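Serine/threonine-protein phosphatase 2A regulatory subunit B'' subunit alpha (Homo sapiens, PDB 4I5J) serves as a calcium-binding regulatory subunit of protein phosphatase 2A that might modulate the substrate selectivity, activity and localization of the catalytic enzyme. Local coordinates at residues 133-146 / 170-184. Numbering follows the deposited sequence.
Sequences ISQADLSRYNDQAS and RMSYADFVWFLISEE
Tyr141 lays one face of its ring over the edge of Phe179, an edge-to-face pair with centroids 5.3 Å apart and planes at 75°. CG of Tyr141 stands anti to the backbone N (chi1 177°), which carries the ring across to helix 173-184. Leu138 covers a face of the same phenyl ring: its CD2 sits 4.0 Å from the Phe179 centroid, a CH-pi contact almost on the normal, and also meets Met171 CE at 3.6 Å. Farther along, Ile133 CD1 presses on Phe176 CD1 at 3.4 Å, and Leu125 of helix 112-125 packs on both Tyr141 and Phe176.

Where the two segments start, the backbone takes over. Ile133 and Met171 form an antiparallel hydrogen-bonded pair, Ile133 N to Met171 O at 2.8 Å and Met171 N to Ile133 O at 2.9 Å. This short beta bridge between two loops, each leading into a helix, is the arrangement that couples paired EF-hands, consistent with the EF-hand pair to which both segments belong.

Back at Tyr141, the carboxylate of Glu183 meets the ring at its edge, with OE2 3.3 Å from CE2 and the two planes nearly perpendicular. Glu184 OE2, salt-bridged to Lys121, lies 3.3 Å from Tyr141 OH. With an alanine at Tyr141, the edge of Phe179 would probably lose its aromatic partner and a gap would open beside Glu183. Glu183 OE1 is buried with no partner in the model, so the ionised carboxylate is probably less favourable here than in water, although the positive rim of the tyrosine ring beside OE2 would offset part of that cost.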
loop_
_atom_site.group_PDB
_atom_site.type_symbol
_atom_site.label_atom_id
_atom_site.label_comp_id
_atom_site.label_asym_id
_atom_site.label_seq_id
_atom_site.Cartn_x
_atom_site.Cartn_y
_atom_site.Cartn_z
ATOM N N ILE A 133 12.358 -3.976 -8.920
ATOM C CA ILE A 133 11.792 -5.309 -8.893
ATOM C C ILE A 133 11.061 -5.514 -10.196
ATOM O O ILE A 133 10.260 -4.665 -10.612
ATOM C CB ILE A 133 10.861 -5.486 -7.690
ATOM C CG1 ILE A 133 11.700 -5.519 -6.408
ATOM C CG2 ILE A 133 10.088 -6.772 -7.802
ATOM C CD1 ILE A 133 10.861 -5.607 -5.183
ATOM N N SER A 134 11.372 -6.611 -10.876
ATOM C CA SER A 134 10.679 -6.928 -12.115
ATOM C C SER A 134 9.336 -7.577 -11.801
ATOM O O SER A 134 9.085 -8.038 -10.679
ATOM C CB SER A 134 11.532 -7.867 -12.972
ATOM O OG SER A 134 11.653 -9.100 -12.305
ATOM N N GLN A 135 8.468 -7.591 -12.796
ATOM C CA GLN A 135 7.175 -8.244 -12.696
ATOM C C GLN A 135 7.329 -9.729 -12.356
ATOM O O GLN A 135 6.618 -10.255 -11.498
ATOM C CB GLN A 135 6.417 -8.043 -14.009
ATOM C CG GLN A 135 5.018 -8.505 -13.968
ATOM C CD GLN A 135 4.263 -8.158 -15.234
ATOM O OE1 GLN A 135 4.609 -7.194 -15.935
ATOM N NE2 GLN A 135 3.223 -8.938 -15.531
ATOM N N ALA A 136 8.284 -10.389 -13.008
ATOM C CA ALA A 136 8.568 -11.808 -12.787
ATOM C C ALA A 136 8.997 -12.084 -11.358
ATOM O O ALA A 136 8.518 -13.015 -10.727
ATOM C CB ALA A 136 9.670 -12.294 -13.751
ATOM N N ASP A 137 9.932 -11.290 -10.859
ATOM C CA ASP A 137 10.346 -11.446 -9.477
ATOM C C ASP A 137 9.222 -11.200 -8.475
ATOM O O ASP A 137 9.054 -11.984 -7.536
ATOM C CB ASP A 137 11.581 -10.604 -9.179
ATOM C CG ASP A 137 12.812 -11.110 -9.937
ATOM O OD1 ASP A 137 12.900 -12.341 -10.188
ATOM O OD2 ASP A 137 13.667 -10.282 -10.310
ATOM N N LEU A 138 8.426 -10.153 -8.688
ATOM C CA LEU A 138 7.331 -9.886 -7.768
ATOM C C LEU A 138 6.323 -11.037 -7.780
ATOM O O LEU A 138 5.725 -11.351 -6.759
ATOM C CB LEU A 138 6.641 -8.569 -8.091
ATOM C CG LEU A 138 5.794 -8.002 -6.951
ATOM C CD1 LEU A 138 6.690 -7.683 -5.778
ATOM C CD2 LEU A 138 4.966 -6.772 -7.397
ATOM N N SER A 139 6.166 -11.682 -8.932
ATOM C CA SER A 139 5.271 -12.829 -9.063
ATOM C C SER A 139 5.661 -13.995 -8.164
ATOM O O SER A 139 4.849 -14.870 -7.889
ATOM C CB SER A 139 5.224 -13.285 -10.517
ATOM O OG SER A 139 4.485 -12.360 -11.297
ATOM N N ARG A 140 6.904 -13.999 -7.702
ATOM C CA ARG A 140 7.399 -15.054 -6.826
ATOM C C ARG A 140 7.412 -14.666 -5.352
ATOM O O ARG A 140 7.819 -15.457 -4.504
ATOM C CB ARG A 140 8.799 -15.463 -7.260
ATOM C CG ARG A 140 8.788 -16.117 -8.603
ATOM C CD ARG A 140 10.170 -16.301 -9.174
ATOM N NE ARG A 140 10.035 -16.755 -10.550
ATOM C CZ ARG A 140 10.303 -16.019 -11.623
ATOM N NH1 ARG A 140 10.777 -14.788 -11.503
ATOM N NH2 ARG A 140 10.121 -16.532 -12.828
ATOM N N TYR A 141 6.982 -13.446 -5.051
ATOM C CA TYR A 141 6.903 -12.978 -3.672
ATOM C C TYR A 141 5.955 -13.879 -2.914
ATOM O O TYR A 141 4.898 -14.227 -3.440
ATOM C CB TYR A 141 6.360 -11.552 -3.643
ATOM C CG TYR A 141 6.160 -10.951 -2.266
ATOM C CD1 TYR A 141 7.235 -10.456 -1.543
ATOM C CD2 TYR A 141 4.895 -10.846 -1.707
ATOM C CE1 TYR A 141 7.061 -9.889 -0.298
ATOM C CE2 TYR A 141 4.709 -10.286 -0.459
ATOM C CZ TYR A 141 5.799 -9.805 0.241
ATOM O OH TYR A 141 5.644 -9.235 1.484
ATOM N N ASN A 142 6.331 -14.260 -1.695
ATOM C CA ASN A 142 5.441 -15.049 -0.846
ATOM C C ASN A 142 4.941 -16.297 -1.570
ATOM O O ASN A 142 3.739 -16.592 -1.563
ATOM C CB ASN A 142 4.245 -14.201 -0.392
ATOM C CG ASN A 142 4.263 -13.908 1.096
ATOM O OD1 ASN A 142 4.972 -13.010 1.559
ATOM N ND2 ASN A 142 3.469 -14.661 1.852
ATOM N N ASP A 143 5.868 -16.992 -2.224
ATOM C CA ASP A 143 5.574 -18.222 -2.958
ATOM C C ASP A 143 4.399 -18.091 -3.923
ATOM O O ASP A 143 3.430 -18.853 -3.836
ATOM C CB ASP A 143 5.343 -19.372 -1.977
ATOM C CG ASP A 143 6.569 -19.661 -1.129
ATOM O OD1 ASP A 143 7.685 -19.707 -1.691
ATOM O OD2 ASP A 143 6.420 -19.829 0.099
ATOM N N GLN A 144 4.498 -17.119 -4.831
ATOM C CA GLN A 144 3.466 -16.858 -5.841
ATOM C C GLN A 144 2.078 -16.606 -5.265
ATOM O O GLN A 144 1.074 -16.951 -5.895
ATOM C CB GLN A 144 3.393 -17.996 -6.857
ATOM C CG GLN A 144 4.535 -18.018 -7.831
ATOM C CD GLN A 144 4.712 -19.376 -8.450
ATOM O OE1 GLN A 144 5.062 -20.336 -7.765
ATOM N NE2 GLN A 144 4.462 -19.477 -9.748
ATOM N N ALA A 145 2.031 -15.994 -4.083
ATOM C CA ALA A 145 0.769 -15.754 -3.393
ATOM C C ALA A 145 -0.198 -14.941 -4.252
ATOM O O ALA A 145 -1.415 -15.097 -4.133
ATOM C CB ALA A 145 1.010 -15.059 -2.064
ATOM N N SER A 146 0.351 -14.085 -5.117
ATOM C CA SER A 146 -0.444 -13.223 -5.994
ATOM C C SER A 146 -0.474 -13.728 -7.438
ATOM O O SER A 146 0.505 -14.303 -7.928
ATOM C CB SER A 146 0.077 -11.785 -5.938
ATOM O OG SER A 146 -0.073 -11.245 -4.637
ATOM N N ARG A 170 9.386 -1.829 -14.225
ATOM C CA ARG A 170 10.229 -1.883 -13.044
ATOM C C ARG A 170 9.604 -1.179 -11.853
ATOM O O ARG A 170 9.246 -0.005 -11.924
ATOM C CB ARG A 170 11.600 -1.284 -13.353
ATOM C CG ARG A 170 12.489 -2.225 -14.136
ATOM C CD ARG A 170 13.915 -1.719 -14.181
ATOM N NE ARG A 170 14.840 -2.763 -14.609
ATOM C CZ ARG A 170 16.109 -2.540 -14.933
ATOM N NH1 ARG A 170 16.596 -1.306 -14.878
ATOM N NH2 ARG A 170 16.884 -3.547 -15.318
ATOM N N MET A 171 9.476 -1.908 -10.753
ATOM C CA MET A 171 8.957 -1.352 -9.511
ATOM C C MET A 171 10.123 -0.807 -8.664
ATOM O O MET A 171 11.081 -1.532 -8.344
ATOM C CB MET A 171 8.203 -2.437 -8.723
ATOM C CG MET A 171 7.763 -1.990 -7.326
ATOM S SD MET A 171 6.916 -3.288 -6.404
ATOM C CE MET A 171 5.275 -3.152 -7.101
ATOM N N SER A 172 10.029 0.462 -8.279
ATOM C CA SER A 172 11.077 1.095 -7.486
ATOM C C SER A 172 10.962 0.652 -6.043
ATOM O O SER A 172 9.969 0.021 -5.649
ATOM C CB SER A 172 10.955 2.617 -7.549
ATOM O OG SER A 172 9.740 3.033 -6.934
ATOM N N TYR A 173 11.965 1.007 -5.246
ATOM C CA TYR A 173 11.920 0.745 -3.812
ATOM C C TYR A 173 10.679 1.381 -3.153
ATOM O O TYR A 173 9.983 0.747 -2.339
ATOM C CB TYR A 173 13.212 1.245 -3.107
ATOM C CG TYR A 173 13.124 0.974 -1.627
ATOM C CD1 TYR A 173 13.341 -0.303 -1.123
ATOM C CD2 TYR A 173 12.749 1.971 -0.740
ATOM C CE1 TYR A 173 13.237 -0.565 0.245
ATOM C CE2 TYR A 173 12.637 1.718 0.621
ATOM C CZ TYR A 173 12.875 0.457 1.102
ATOM O OH TYR A 173 12.715 0.223 2.447
ATOM N N ALA A 174 10.408 2.638 -3.499
ATOM C CA ALA A 174 9.320 3.380 -2.868
ATOM C C ALA A 174 8.004 2.699 -3.166
ATOM O O ALA A 174 7.184 2.464 -2.270
ATOM C CB ALA A 174 9.304 4.831 -3.364
ATOM N N ASP A 175 7.796 2.361 -4.432
ATOM C CA ASP A 175 6.579 1.667 -4.809
ATOM C C ASP A 175 6.455 0.269 -4.207
ATOM O O ASP A 175 5.349 -0.233 -4.002
ATOM C CB ASP A 175 6.452 1.633 -6.319
ATOM C CG ASP A 175 5.926 2.943 -6.861
ATOM O OD1 ASP A 175 5.012 3.544 -6.221
ATOM O OD2 ASP A 175 6.423 3.371 -7.908
ATOM N N PHE A 176 7.589 -0.364 -3.936
ATOM C CA PHE A 176 7.563 -1.661 -3.288
ATOM C C PHE A 176 6.997 -1.523 -1.875
ATOM O O PHE A 176 6.248 -2.389 -1.418
ATOM C CB PHE A 176 8.957 -2.288 -3.235
ATOM C CG PHE A 176 8.983 -3.574 -2.481
ATOM C CD1 PHE A 176 8.356 -4.696 -2.999
ATOM C CD2 PHE A 176 9.565 -3.646 -1.242
ATOM C CE1 PHE A 176 8.352 -5.886 -2.303
ATOM C CE2 PHE A 176 9.583 -4.840 -0.534
ATOM C CZ PHE A 176 8.960 -5.960 -1.063
ATOM N N VAL A 177 7.359 -0.437 -1.190
ATOM C CA VAL A 177 6.792 -0.146 0.131
ATOM C C VAL A 177 5.263 -0.187 0.125
ATOM O O VAL A 177 4.651 -0.822 0.990
ATOM C CB VAL A 177 7.311 1.193 0.712
ATOM C CG1 VAL A 177 6.741 1.414 2.108
ATOM C CG2 VAL A 177 8.862 1.169 0.808
ATOM N N TRP A 178 4.645 0.460 -0.865
ATOM C CA TRP A 178 3.181 0.494 -0.980
ATOM C C TRP A 178 2.629 -0.873 -1.274
ATOM O O TRP A 178 1.630 -1.286 -0.684
ATOM C CB TRP A 178 2.768 1.431 -2.119
ATOM C CG TRP A 178 2.940 2.876 -1.777
ATOM C CD1 TRP A 178 4.123 3.533 -1.587
ATOM C CD2 TRP A 178 1.907 3.847 -1.586
ATOM N NE1 TRP A 178 3.891 4.848 -1.285
ATOM C CE2 TRP A 178 2.540 5.072 -1.271
ATOM C CE3 TRP A 178 0.512 3.807 -1.636
ATOM C CZ2 TRP A 178 1.836 6.243 -1.035
ATOM C CZ3 TRP A 178 -0.199 4.985 -1.380
ATOM C CH2 TRP A 178 0.471 6.184 -1.087
ATOM N N PHE A 179 3.258 -1.574 -2.217
ATOM C CA PHE A 179 2.894 -2.954 -2.476
ATOM C C PHE A 179 2.979 -3.797 -1.207
ATOM O O PHE A 179 1.999 -4.430 -0.815
ATOM C CB PHE A 179 3.788 -3.594 -3.547
ATOM C CG PHE A 179 3.629 -5.081 -3.618
ATOM C CD1 PHE A 179 2.543 -5.639 -4.279
ATOM C CD2 PHE A 179 4.536 -5.928 -2.983
ATOM C CE1 PHE A 179 2.367 -7.013 -4.324
ATOM C CE2 PHE A 179 4.372 -7.311 -3.023
ATOM C CZ PHE A 179 3.290 -7.856 -3.692
ATOM N N LEU A 180 4.149 -3.820 -0.567
ATOM C CA LEU A 180 4.336 -4.695 0.593
ATOM C C LEU A 180 3.285 -4.442 1.678
ATOM O O LEU A 180 2.666 -5.394 2.166
ATOM C CB LEU A 180 5.752 -4.570 1.170
ATOM C CG LEU A 180 6.151 -5.540 2.290
ATOM C CD1 LEU A 180 7.668 -5.556 2.491
ATOM C CD2 LEU A 180 5.549 -5.153 3.618
ATOM N N ILE A 181 3.101 -3.176 2.065
ATOM C CA ILE A 181 2.141 -2.838 3.114
ATOM C C ILE A 181 0.729 -3.285 2.733
ATOM O O ILE A 181 -0.031 -3.796 3.565
ATOM C CB ILE A 181 2.174 -1.334 3.440
ATOM C CG1 ILE A 181 3.562 -0.959 3.975
ATOM C CG2 ILE A 181 1.096 -0.979 4.470
ATOM C CD1 ILE A 181 3.754 0.527 4.209
ATOM N N SER A 182 0.395 -3.131 1.453
ATOM C CA SER A 182 -0.949 -3.432 0.984
ATOM C C SER A 182 -1.177 -4.928 0.870
ATOM O O SER A 182 -2.301 -5.409 1.038
ATOM C CB SER A 182 -1.185 -2.748 -0.361
ATOM O OG SER A 182 -1.129 -1.338 -0.177
ATOM N N GLU A 183 -0.109 -5.667 0.571
ATOM C CA GLU A 183 -0.232 -7.105 0.407
ATOM C C GLU A 183 -0.401 -7.774 1.774
ATOM O O GLU A 183 -1.176 -8.720 1.935
ATOM C CB GLU A 183 0.973 -7.659 -0.355
ATOM C CG GLU A 183 0.760 -9.049 -0.947
ATOM C CD GLU A 183 1.234 -10.135 -0.014
ATOM O OE1 GLU A 183 1.065 -11.327 -0.354
ATOM O OE2 GLU A 183 1.787 -9.795 1.057
ATOM N N GLU A 184 0.281 -7.237 2.772
ATOM C CA GLU A 184 0.228 -7.809 4.110
ATOM C C GLU A 184 -0.988 -7.380 4.916
ATOM O O GLU A 184 -1.460 -8.132 5.765
ATOM C CB GLU A 184 1.513 -7.474 4.866
ATOM C CG GLU A 184 2.746 -7.939 4.107
ATOM C CD GLU A 184 4.004 -7.971 4.959
ATOM O OE1 GLU A 184 4.116 -7.147 5.902
ATOM O OE2 GLU A 184 4.879 -8.826 4.681
#